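Oxalate biosynthetic component 1 (Burkholderia thailandensis, PDB 5IKY) is a bifunctional enzyme of quorum-sensing-dependent oxalate production, combining a serine hydrolase of the alpha/beta-hydrolase type with an additional lyase activity. Local coordinates at residues P530-F535 with L707-S712; C695-N698 with N703-N706; G1055-L1058 with R1064-D1067. One frame throughout, in Å; residues are numbered along the deposited sequence.

Contact 1 of 3, residues P530-F535 with L707-S712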
ATOM      1  N   PRO A 530      16.900  -6.113   3.506  1.00 54.09           N
ATOM      2  CA  PRO A 530      17.902  -7.093   3.064  1.00 43.80           C
ATOM      3  C   PRO A 530      17.769  -7.517   1.599  1.00 51.43           C
ATOM      4  O   PRO A 530      18.786  -7.624   0.912  1.00 60.03           O
ATOM      5  CB  PRO A 530      17.652  -8.285   3.992  1.00 37.28           C
ATOM      6  CG  PRO A 530      17.089  -7.675   5.231  1.00 43.79           C
ATOM      7  CD  PRO A 530      16.248  -6.520   4.765  1.00 36.64           C
ATOM      8  N   ASP A 531      16.548  -7.754   1.124  1.00 53.14           N
ATOM      9  CA  ASP A 531      16.358  -8.216  -0.249  1.00 52.65           C
ATOM     10  C   ASP A 531      16.670  -7.105  -1.255  1.00 49.36           C
ATOM     11  O   ASP A 531      17.216  -7.368  -2.327  1.00 47.79           O
ATOM     12  CB  ASP A 531      14.933  -8.757  -0.451  1.00 42.43           C
ATOM     13  CG  ASP A 531      13.861  -7.695  -0.261  1.00 68.06           C
ATOM     14  OD1 ASP A 531      14.077  -6.757   0.534  1.00 65.57           O
ATOM     15  OD2 ASP A 531      12.791  -7.810  -0.901  1.00 58.36           O
ATOM     16  N   VAL A 532      16.335  -5.868  -0.901  1.00 46.31           N
ATOM     17  CA  VAL A 532      16.699  -4.713  -1.719  1.00 42.46           C
ATOM     18  C   VAL A 532      18.218  -4.568  -1.779  1.00 53.24           C
ATOM     19  O   VAL A 532      18.790  -4.277  -2.833  1.00 56.56           O
ATOM     20  CB  VAL A 532      16.065  -3.408  -1.176  1.00 49.97           C
ATOM     21  CG1 VAL A 532      16.762  -2.178  -1.744  1.00 39.37           C
ATOM     22  CG2 VAL A 532      14.581  -3.371  -1.498  1.00 38.23           C
ATOM     23  N   ALA A 533      18.867  -4.796  -0.642  1.00 45.89           N
ATOM     24  CA  ALA A 533      20.319  -4.717  -0.555  1.00 58.20           C
ATOM     25  C   ALA A 533      20.981  -5.823  -1.371  1.00 55.56           C
ATOM     26  O   ALA A 533      22.021  -5.609  -1.997  1.00 49.32           O
ATOM     27  CB  ALA A 533      20.767  -4.789   0.892  1.00 37.86           C
ATOM     28  N   LEU A 534      20.373  -7.004  -1.363  1.00 48.65           N
ATOM     29  CA  LEU A 534      20.928  -8.147  -2.078  1.00 46.71           C
ATOM     30  C   LEU A 534      20.870  -7.932  -3.587  1.00 54.25           C
ATOM     31  O   LEU A 534      21.814  -8.271  -4.304  1.00 46.19           O
ATOM     32  CB  LEU A 534      20.191  -9.432  -1.697  1.00 49.04           C
ATOM     33  CG  LEU A 534      20.803 -10.717  -2.259  1.00 55.35           C
ATOM     34  CD1 LEU A 534      22.228 -10.889  -1.758  1.00 41.33           C
ATOM     35  CD2 LEU A 534      19.957 -11.922  -1.889  1.00 46.62           C
ATOM     36  N   PHE A 535      19.770  -7.359  -4.067  1.00 48.63           N
ATOM     37  CA  PHE A 535      19.624  -7.064  -5.489  1.00 41.12           C
ATOM     38  C   PHE A 535      20.635  -6.011  -5.944  1.00 45.78           C
ATOM     39  O   PHE A 535      21.230  -6.134  -7.017  1.00 48.83           O
ATOM     40  CB  PHE A 535      18.202  -6.592  -5.806  1.00 47.42           C
ATOM     41  CG  PHE A 535      17.943  -6.408  -7.277  1.00 51.87           C
ATOM     42  CD1 PHE A 535      17.578  -7.485  -8.072  1.00 43.82           C
ATOM     43  CD2 PHE A 535      18.075  -5.161  -7.868  1.00 48.08           C
ATOM     44  CE1 PHE A 535      17.349  -7.320  -9.427  1.00 49.32           C
ATOM     45  CE2 PHE A 535      17.847  -4.991  -9.223  1.00 48.72           C
ATOM     46  CZ  PHE A 535      17.483  -6.070 -10.002  1.00 56.05           C
ATOM     47  N   LEU A 707       9.314  -1.058  -5.527  1.00 52.80           N
ATOM     48  CA  LEU A 707       9.117  -0.364  -6.794  1.00 55.47           C
ATOM     49  C   LEU A 707      10.284   0.561  -7.118  1.00 56.93           C
ATOM     50  O   LEU A 707      10.433   1.013  -8.253  1.00 62.40           O
ATOM     51  CB  LEU A 707       7.816   0.436  -6.762  1.00 62.27           C
ATOM     52  CG  LEU A 707       6.543  -0.382  -6.567  1.00 63.50           C
ATOM     53  CD1 LEU A 707       5.336   0.530  -6.418  1.00 72.45           C
ATOM     54  CD2 LEU A 707       6.362  -1.328  -7.738  1.00 59.40           C
ATOM     55  N   GLY A 708      11.108   0.839  -6.114  1.00 54.58           N
ATOM     56  CA  GLY A 708      12.216   1.764  -6.267  1.00 47.33           C
ATOM     57  C   GLY A 708      13.345   1.236  -7.129  1.00 56.83           C
ATOM     58  O   GLY A 708      14.018   2.006  -7.815  1.00 60.00           O
ATOM     59  N   LEU A 709      13.548  -0.079  -7.099  1.00 44.04           N
ATOM     60  CA  LEU A 709      14.635  -0.715  -7.844  1.00 47.25           C
ATOM     61  C   LEU A 709      14.591  -0.408  -9.343  1.00 55.18           C
ATOM     62  O   LEU A 709      15.631  -0.360  -9.997  1.00 56.31           O
ATOM     63  CB  LEU A 709      14.607  -2.229  -7.625  1.00 41.25           C
ATOM     64  CG  LEU A 709      14.801  -2.699  -6.182  1.00 47.48           C
ATOM     65  CD1 LEU A 709      14.695  -4.213  -6.091  1.00 40.54           C
ATOM     66  CD2 LEU A 709      16.139  -2.216  -5.627  1.00 40.09           C
ATOM     67  N   ARG A 710      13.389  -0.188  -9.875  1.00 60.58           N
ATOM     68  CA  ARG A 710      13.205   0.076 -11.303  1.00 57.73           C
ATOM     69  C   ARG A 710      13.920   1.339 -11.779  1.00 53.32           C
ATOM     70  O   ARG A 710      14.270   1.454 -12.954  1.00 60.35           O
ATOM     71  CB  ARG A 710      11.715   0.200 -11.643  1.00 50.63           C
ATOM     72  CG  ARG A 710      10.824  -0.873 -11.049  1.00 71.70           C
ATOM     73  CD  ARG A 710       9.416  -0.801 -11.637  1.00 51.72           C
ATOM     74  NE  ARG A 710       8.899   0.562 -11.657  1.00 59.92           N
ATOM     75  CZ  ARG A 710       8.291   1.119 -12.699  1.00 65.47           C
ATOM     76  NH1 ARG A 710       8.107   0.428 -13.817  1.00 46.43           N
ATOM     77  NH2 ARG A 710       7.859   2.370 -12.618  1.00 68.03           N
ATOM     78  N   GLN A 711      14.130   2.285 -10.868  1.00 46.85           N
ATOM     79  CA  GLN A 711      14.655   3.599 -11.232  1.00 48.59           C
ATOM     80  C   GLN A 711      16.179   3.639 -11.266  1.00 54.35           C
ATOM     81  O   GLN A 711      16.771   4.637 -11.678  1.00 55.16           O
ATOM     82  CB  GLN A 711      14.128   4.656 -10.264  1.00 45.14           C
ATOM     83  CG  GLN A 711      12.612   4.707 -10.206  1.00 43.45           C
ATOM     84  CD  GLN A 711      11.987   4.817 -11.582  1.00 56.57           C
ATOM     85  OE1 GLN A 711      12.401   5.640 -12.399  1.00 63.76           O
ATOM     86  NE2 GLN A 711      10.988   3.982 -11.849  1.00 70.74           N
ATOM     87  N   SER A 712      16.806   2.553 -10.828  1.00 50.06           N
ATOM     88  CA  SER A 712      18.257   2.422 -10.895  1.00 47.81           C
ATOM     89  C   SER A 712      18.770   2.512 -12.331  1.00 57.27           C
ATOM     90  O   SER A 712      18.144   1.986 -13.251  1.00 75.37           O
ATOM     91  CB  SER A 712      18.697   1.096 -10.275  1.00 44.03           C
ATOM     92  OG  SER A 712      20.051   0.828 -10.587  1.00 73.77           O
TER

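Contact 2 of 3, residues C695-N698 with N703-N706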
ATOM      1  N   CYS A 695       9.422  -5.366  -7.560  1.00 56.59           N
ATOM      2  CA  CYS A 695       7.977  -5.382  -7.779  1.00 50.09           C
ATOM      3  C   CYS A 695       7.309  -6.636  -7.214  1.00 54.02           C
ATOM      4  O   CYS A 695       6.570  -7.333  -7.908  1.00 71.27           O
ATOM      5  CB  CYS A 695       7.677  -5.243  -9.270  1.00 55.13           C
ATOM      6  SG  CYS A 695       8.416  -3.768 -10.004  1.00 64.77           S
ATOM      7  N   ARG A 696       7.582  -6.905  -5.942  1.00 56.54           N
ATOM      8  CA  ARG A 696       6.984  -8.015  -5.212  1.00 47.53           C
ATOM      9  C   ARG A 696       5.546  -7.709  -4.795  1.00 61.16           C
ATOM     10  O   ARG A 696       5.150  -6.547  -4.706  1.00 67.86           O
ATOM     11  CB  ARG A 696       7.811  -8.325  -3.962  1.00 57.48           C
ATOM     12  CG  ARG A 696       8.736  -9.513  -4.049  1.00 74.23           C
ATOM     13  CD  ARG A 696       9.480  -9.668  -2.728  1.00 89.13           C
ATOM     14  NE  ARG A 696       8.574  -9.579  -1.585  1.00 99.33           N
ATOM     15  CZ  ARG A 696       8.791  -8.830  -0.506  1.00 85.41           C
ATOM     16  NH1 ARG A 696       9.892  -8.098  -0.411  1.00 82.88           N
ATOM     17  NH2 ARG A 696       7.905  -8.814   0.481  1.00 72.56           N
ATOM     18  N   TYR A 697       4.772  -8.757  -4.530  1.00 55.96           N
ATOM     19  CA  TYR A 697       3.505  -8.603  -3.827  1.00 54.91           C
ATOM     20  C   TYR A 697       3.768  -8.663  -2.331  1.00 55.78           C
ATOM     21  O   TYR A 697       4.739  -9.279  -1.893  1.00 53.30           O
ATOM     22  CB  TYR A 697       2.506  -9.700  -4.209  1.00 42.98           C
ATOM     23  CG  TYR A 697       1.834  -9.525  -5.548  1.00 53.53           C
ATOM     24  CD1 TYR A 697       0.941  -8.485  -5.772  1.00 59.93           C
ATOM     25  CD2 TYR A 697       2.068 -10.422  -6.583  1.00 51.35           C
ATOM     26  CE1 TYR A 697       0.318  -8.330  -6.998  1.00 56.76           C
ATOM     27  CE2 TYR A 697       1.451 -10.276  -7.808  1.00 56.51           C
ATOM     28  CZ  TYR A 697       0.578  -9.231  -8.012  1.00 55.94           C
ATOM     29  OH  TYR A 697      -0.035  -9.091  -9.236  1.00 71.86           O
ATOM     30  N   ASN A 698       2.904  -8.033  -1.545  1.00 47.84           N
ATOM     31  CA  ASN A 698       2.910  -8.273  -0.111  1.00 57.86           C
ATOM     32  C   ASN A 698       2.182  -9.591   0.157  1.00 57.66           C
ATOM     33  O   ASN A 698       1.687 -10.224  -0.775  1.00 67.00           O
ATOM     34  CB  ASN A 698       2.274  -7.108   0.652  1.00 48.82           C
ATOM     35  CG  ASN A 698       0.844  -6.842   0.234  1.00 61.55           C
ATOM     36  OD1 ASN A 698       0.383  -7.323  -0.802  1.00 67.20           O
ATOM     37  ND2 ASN A 698       0.137  -6.055   1.035  1.00 48.30           N
ATOM     38  N   ASN A 703      -0.899  -5.095  -2.131  1.00 55.63           N
ATOM     39  CA  ASN A 703      -0.024  -4.015  -2.558  1.00 63.29           C
ATOM     40  C   ASN A 703       1.206  -4.536  -3.296  1.00 60.99           C
ATOM     41  O   ASN A 703       1.509  -5.729  -3.253  1.00 57.45           O
ATOM     42  CB  ASN A 703       0.400  -3.185  -1.342  1.00 40.89           C
ATOM     43  CG  ASN A 703       0.898  -1.803  -1.716  1.00 47.58           C
ATOM     44  OD1 ASN A 703       0.528  -1.253  -2.754  1.00 63.87           O
ATOM     45  ND2 ASN A 703       1.749  -1.234  -0.869  1.00 59.47           N
ATOM     46  N   VAL A 704       1.903  -3.633  -3.977  1.00 64.66           N
ATOM     47  CA  VAL A 704       3.141  -3.972  -4.665  1.00 56.94           C
ATOM     48  C   VAL A 704       4.306  -3.230  -4.018  1.00 60.89           C
ATOM     49  O   VAL A 704       4.243  -2.018  -3.820  1.00 62.17           O
ATOM     50  CB  VAL A 704       3.070  -3.625  -6.165  1.00 54.90           C
ATOM     51  CG1 VAL A 704       4.306  -4.136  -6.885  1.00 61.78           C
ATOM     52  CG2 VAL A 704       1.813  -4.217  -6.787  1.00 58.84           C
ATOM     53  N   VAL A 705       5.365  -3.963  -3.687  1.00 66.63           N
ATOM     54  CA  VAL A 705       6.511  -3.379  -2.996  1.00 57.08           C
ATOM     55  C   VAL A 705       7.781  -3.462  -3.840  1.00 61.61           C
ATOM     56  O   VAL A 705       7.784  -4.078  -4.904  1.00 63.85           O
ATOM     57  CB  VAL A 705       6.755  -4.070  -1.640  1.00 65.04           C
ATOM     58  CG1 VAL A 705       5.456  -4.165  -0.855  1.00 66.91           C
ATOM     59  CG2 VAL A 705       7.347  -5.449  -1.846  1.00 72.32           C
ATOM     60  N   ASN A 706       8.850  -2.836  -3.348  1.00 52.88           N
ATOM     61  CA  ASN A 706      10.141  -2.777  -4.038  1.00 44.25           C
ATOM     62  C   ASN A 706      10.029  -2.175  -5.435  1.00 53.20           C
ATOM     63  O   ASN A 706      10.583  -2.704  -6.400  1.00 59.81           O
ATOM     64  CB  ASN A 706      10.780  -4.166  -4.119  1.00 39.81           C
ATOM     65  CG  ASN A 706      11.117  -4.733  -2.754  1.00 49.79           C
ATOM     66  OD1 ASN A 706      11.267  -3.992  -1.781  1.00 52.92           O
ATOM     67  ND2 ASN A 706      11.248  -6.056  -2.675  1.00 39.82           N
TER

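Contact 3 of 3, residues G1055-L1058 with R1064-D1067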
ATOM      1  N   GLY A1055      -3.349   4.996 -13.280  1.00 80.63           N
ATOM      2  CA  GLY A1055      -4.340   4.604 -12.293  1.00 74.12           C
ATOM      3  C   GLY A1055      -5.017   3.291 -12.626  1.00 84.20           C
ATOM      4  O   GLY A1055      -5.908   2.840 -11.907  1.00 92.09           O
ATOM      5  N   VAL A1056      -4.594   2.676 -13.725  1.00 80.70           N
ATOM      6  CA  VAL A1056      -5.148   1.396 -14.140  1.00 79.75           C
ATOM      7  C   VAL A1056      -4.715   0.291 -13.184  1.00 79.13           C
ATOM      8  O   VAL A1056      -3.545   0.202 -12.813  1.00 74.56           O
ATOM      9  CB  VAL A1056      -4.714   1.025 -15.576  1.00 80.83           C
ATOM     10  CG1 VAL A1056      -5.325  -0.305 -15.995  1.00 69.17           C
ATOM     11  CG2 VAL A1056      -5.104   2.124 -16.552  1.00 72.91           C
ATOM     12  N   PHE A1057      -5.670  -0.536 -12.772  1.00 77.04           N
ATOM     13  CA  PHE A1057      -5.357  -1.743 -12.018  1.00 79.91           C
ATOM     14  C   PHE A1057      -6.406  -2.808 -12.309  1.00 78.37           C
ATOM     15  O   PHE A1057      -7.496  -2.500 -12.789  1.00 88.03           O
ATOM     16  CB  PHE A1057      -5.265  -1.453 -10.515  1.00 78.75           C
ATOM     17  CG  PHE A1057      -6.564  -1.026  -9.890  1.00 76.92           C
ATOM     18  CD1 PHE A1057      -6.930   0.309  -9.864  1.00 73.98           C
ATOM     19  CD2 PHE A1057      -7.411  -1.960  -9.311  1.00 74.66           C
ATOM     20  CE1 PHE A1057      -8.121   0.705  -9.284  1.00 82.10           C
ATOM     21  CE2 PHE A1057      -8.603  -1.571  -8.732  1.00 78.05           C
ATOM     22  CZ  PHE A1057      -8.959  -0.237  -8.719  1.00 79.96           C
ATOM     23  N   LEU A1058      -6.071  -4.062 -12.028  1.00 63.76           N
ATOM     24  CA  LEU A1058      -6.961  -5.172 -12.339  1.00 75.20           C
ATOM     25  C   LEU A1058      -7.278  -5.994 -11.097  1.00 83.56           C
ATOM     26  O   LEU A1058      -6.375  -6.423 -10.379  1.00100.09           O
ATOM     27  CB  LEU A1058      -6.342  -6.070 -13.412  1.00 79.62           C
ATOM     28  CG  LEU A1058      -5.856  -5.376 -14.686  1.00 76.69           C
ATOM     29  CD1 LEU A1058      -5.253  -6.388 -15.649  1.00 73.28           C
ATOM     30  CD2 LEU A1058      -6.990  -4.606 -15.347  1.00 72.90           C
ATOM     31  N   ARG A1064      -8.608  -8.982  -5.095  1.00 95.19           N
ATOM     32  CA  ARG A1064      -7.231  -8.648  -4.748  1.00 89.72           C
ATOM     33  C   ARG A1064      -6.467  -8.210  -5.995  1.00 95.85           C
ATOM     34  O   ARG A1064      -7.074  -7.811  -6.990  1.00 98.58           O
ATOM     35  CB  ARG A1064      -6.542  -9.839  -4.081  1.00 76.79           C
ATOM     36  CG  ARG A1064      -7.023 -10.110  -2.665  1.00 78.36           C
ATOM     37  CD  ARG A1064      -6.774  -8.904  -1.771  1.00 89.80           C
ATOM     38  NE  ARG A1064      -7.193  -9.137  -0.392  1.00102.92           N
ATOM     39  CZ  ARG A1064      -7.978  -8.316   0.298  1.00106.73           C
ATOM     40  NH1 ARG A1064      -8.434  -7.203  -0.263  1.00 99.53           N
ATOM     41  NH2 ARG A1064      -8.309  -8.605   1.549  1.00113.81           N
ATOM     42  N   LEU A1065      -5.142  -8.292  -5.948  1.00 93.37           N
ATOM     43  CA  LEU A1065      -4.318  -7.757  -7.027  1.00 84.06           C
ATOM     44  C   LEU A1065      -3.457  -8.810  -7.727  1.00 76.45           C
ATOM     45  O   LEU A1065      -2.616  -8.474  -8.561  1.00 68.57           O
ATOM     46  CB  LEU A1065      -3.421  -6.638  -6.492  1.00 79.85           C
ATOM     47  CG  LEU A1065      -4.143  -5.396  -5.966  1.00 70.58           C
ATOM     48  CD1 LEU A1065      -3.143  -4.385  -5.419  1.00 60.54           C
ATOM     49  CD2 LEU A1065      -5.009  -4.779  -7.056  1.00 53.80           C
ATOM     50  N   ASP A1066      -3.669 -10.078  -7.393  1.00 69.13           N
ATOM     51  CA  ASP A1066      -2.925 -11.161  -8.028  1.00 55.82           C
ATOM     52  C   ASP A1066      -3.398 -11.365  -9.466  1.00 69.63           C
ATOM     53  O   ASP A1066      -4.494 -10.930  -9.831  1.00 74.66           O
ATOM     54  CB  ASP A1066      -3.076 -12.459  -7.231  1.00 66.76           C
ATOM     55  CG  ASP A1066      -2.034 -13.500  -7.603  1.00 83.46           C
ATOM     56  OD1 ASP A1066      -1.280 -13.270  -8.574  1.00 73.88           O
ATOM     57  OD2 ASP A1066      -1.970 -14.549  -6.928  1.00 92.32           O
ATOM     58  N   ASP A1067      -2.560 -12.018 -10.271  1.00 70.98           N
ATOM     59  CA  ASP A1067      -2.885 -12.365 -11.655  1.00 82.97           C
ATOM     60  C   ASP A1067      -3.232 -11.125 -12.483  1.00 83.93           C
ATOM     61  O   ASP A1067      -4.259 -11.079 -13.161  1.00 93.66           O
ATOM     62  CB  ASP A1067      -4.038 -13.379 -11.689  1.00 89.15           C
ATOM     63  CG  ASP A1067      -4.226 -14.010 -13.056  1.00103.09           C
ATOM     64  OD1 ASP A1067      -3.389 -14.852 -13.446  1.00114.53           O
ATOM     65  OD2 ASP A1067      -5.218 -13.673 -13.735  1.00106.48           O
TER

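Contact 1 of 3, residues P530-F535 with L707-S712
L709 pushes its forked end against helix 530-541 and splits it between V532 and F535, two residues three apart along the helix. One branch goes to each: CD2 of L709 lies 3.9 Å from CG1 of V532, and CD1 of L709 sits 3.9 Å from CD2 of F535. The leucine runs at a slant to both partners, and its CD1 meets the phenyl ring obliquely, by the CG-CD2 side. CD2 of L709 also comes, marginally, within 4.2 Å of CD2 of F535. F535 holds its ring there with CG opposite the backbone N (chi1 -174°), while the extended chain of the leucine (chi2 178°) carries its two methyls out to the helix. No hydrogen bond crosses; the grip is wholly apolar and all three residues are buried. Behind L709, R710 turns the other way, and its guanidinium donates to the backbone oxygens of L1001 and S1006. L534 of the same helix as V532 and F535 packs on I564 and T567 of helix 562-579. The arrangement is a 3-10 turn of the cap domain, just ahead of helix 715-734, docked by a single leucine onto an i, i+3 pair of an alpha-helix.

Contact 2 of 3, residues C695-N698 with N703-N706
R696 and V705 face each other with their side chains on the same side of a two-stranded sheet, where CB of R696 is 3.6 Å from CG2 of V705. The arginine leaves the backbone with an unusual chi1 of -102° and bends at chi3, folding its guanidinium back so that CG2 of V705 lies over the centre of one face, 3.9 Å above the plane. That puts NH1 next to the amide of N706, whose plane is turned 72° from the guanidinium; the two donors do not bond to each other but both turn to the carboxylate of D531. The backbone is a short antiparallel beta hairpin of the cap domain, its strands joined by the six residues 698-703. R696 and V705 form its hydrogen-bonded pair, with V705 N to R696 O at 2.8 Å and a weak return bond, and Y697 and V704 form the non-hydrogen-bonded one, where the tyrosine ring meets V704 CG2 obliquely. At the turn N698 swings CG between its own N and carbonyl carbon (chi1 59°), which brings OD1 within 2.9 Å of N703 N, the donor standing above the amide plane. S702 N also donates to this oxygen, and N698 ND2 is taken by L270 O. N698 N in turn donates to N703 O at 3.2 Å.

Contact 3 of 3, residues G1055-L1058 with R1064-D1067
A chi1 of 65° stands the F1057 ring over its own backbone, flanked by N and C, and L1065 sets CG opposite its carbonyl carbon (chi1 -64°); together these rotations bring the leucine's CD2 up to the ring. In L1065, CD1 is anti to CA (chi2 178°), and CD2 is the branch that makes the contact. It comes to 4.3 Å from CD2 of F1057, approaching the ring obliquely. The same methyl also lies 4.0 Å from L1058 O. The backbones stay well apart, CA of L1058 and CA of L1065 being 6.5 Å from each other at their nearest. L1058 O and R1064 O, 3.7 Å apart, are two acceptors that merely pass each other. Neither segment is strand and no hydrogen bond joins them, so this is not a beta hairpin. Both belong to the irregular connection that leaves strand 1049-1054 of the large mixed sheet of the alpha/beta-hydrolase region and leads to helix 1071-1076. V1056 exchanges backbone hydrogen bonds with F995, consistent with the parallel pairing of strands 988-992 and 1049-1054 running on a little. N996 reaches both segments by its amide: OD1 accepts from L1058 N, and ND2 gives a weak bond to L1065 O. The F1057 ring is stacked on Y1032 and touches L1020 and C1023 of helix 1015-1025, while the hydroxyl of Y1032 bonds to F1057 O.

How the contacts relate
Contact 2 sits between the other two, its centre 11 Å from contact 1 and 12 Å from contact 3, and along the chain it is nested inside the loop that contact 1 closes. The join to contact 1 is polar and apolar: D531 OD2 takes a hydrogen bond from N706 ND2 at 2.9 Å and a salt bridge from R696 NH1 at 3.0 Å, and C695 SG packs on R710 CD at 3.5 Å. Toward contact 3, which lies in the C-terminal hydrolase region, Y697 OH reaches L1065 O at 2.7 Å, a weak hydrogen bond. Contacts 1 and 3 do not touch; their nearest atoms are about 10 Å apart. The magnesium ligands H227 and E477 belong to none of the three.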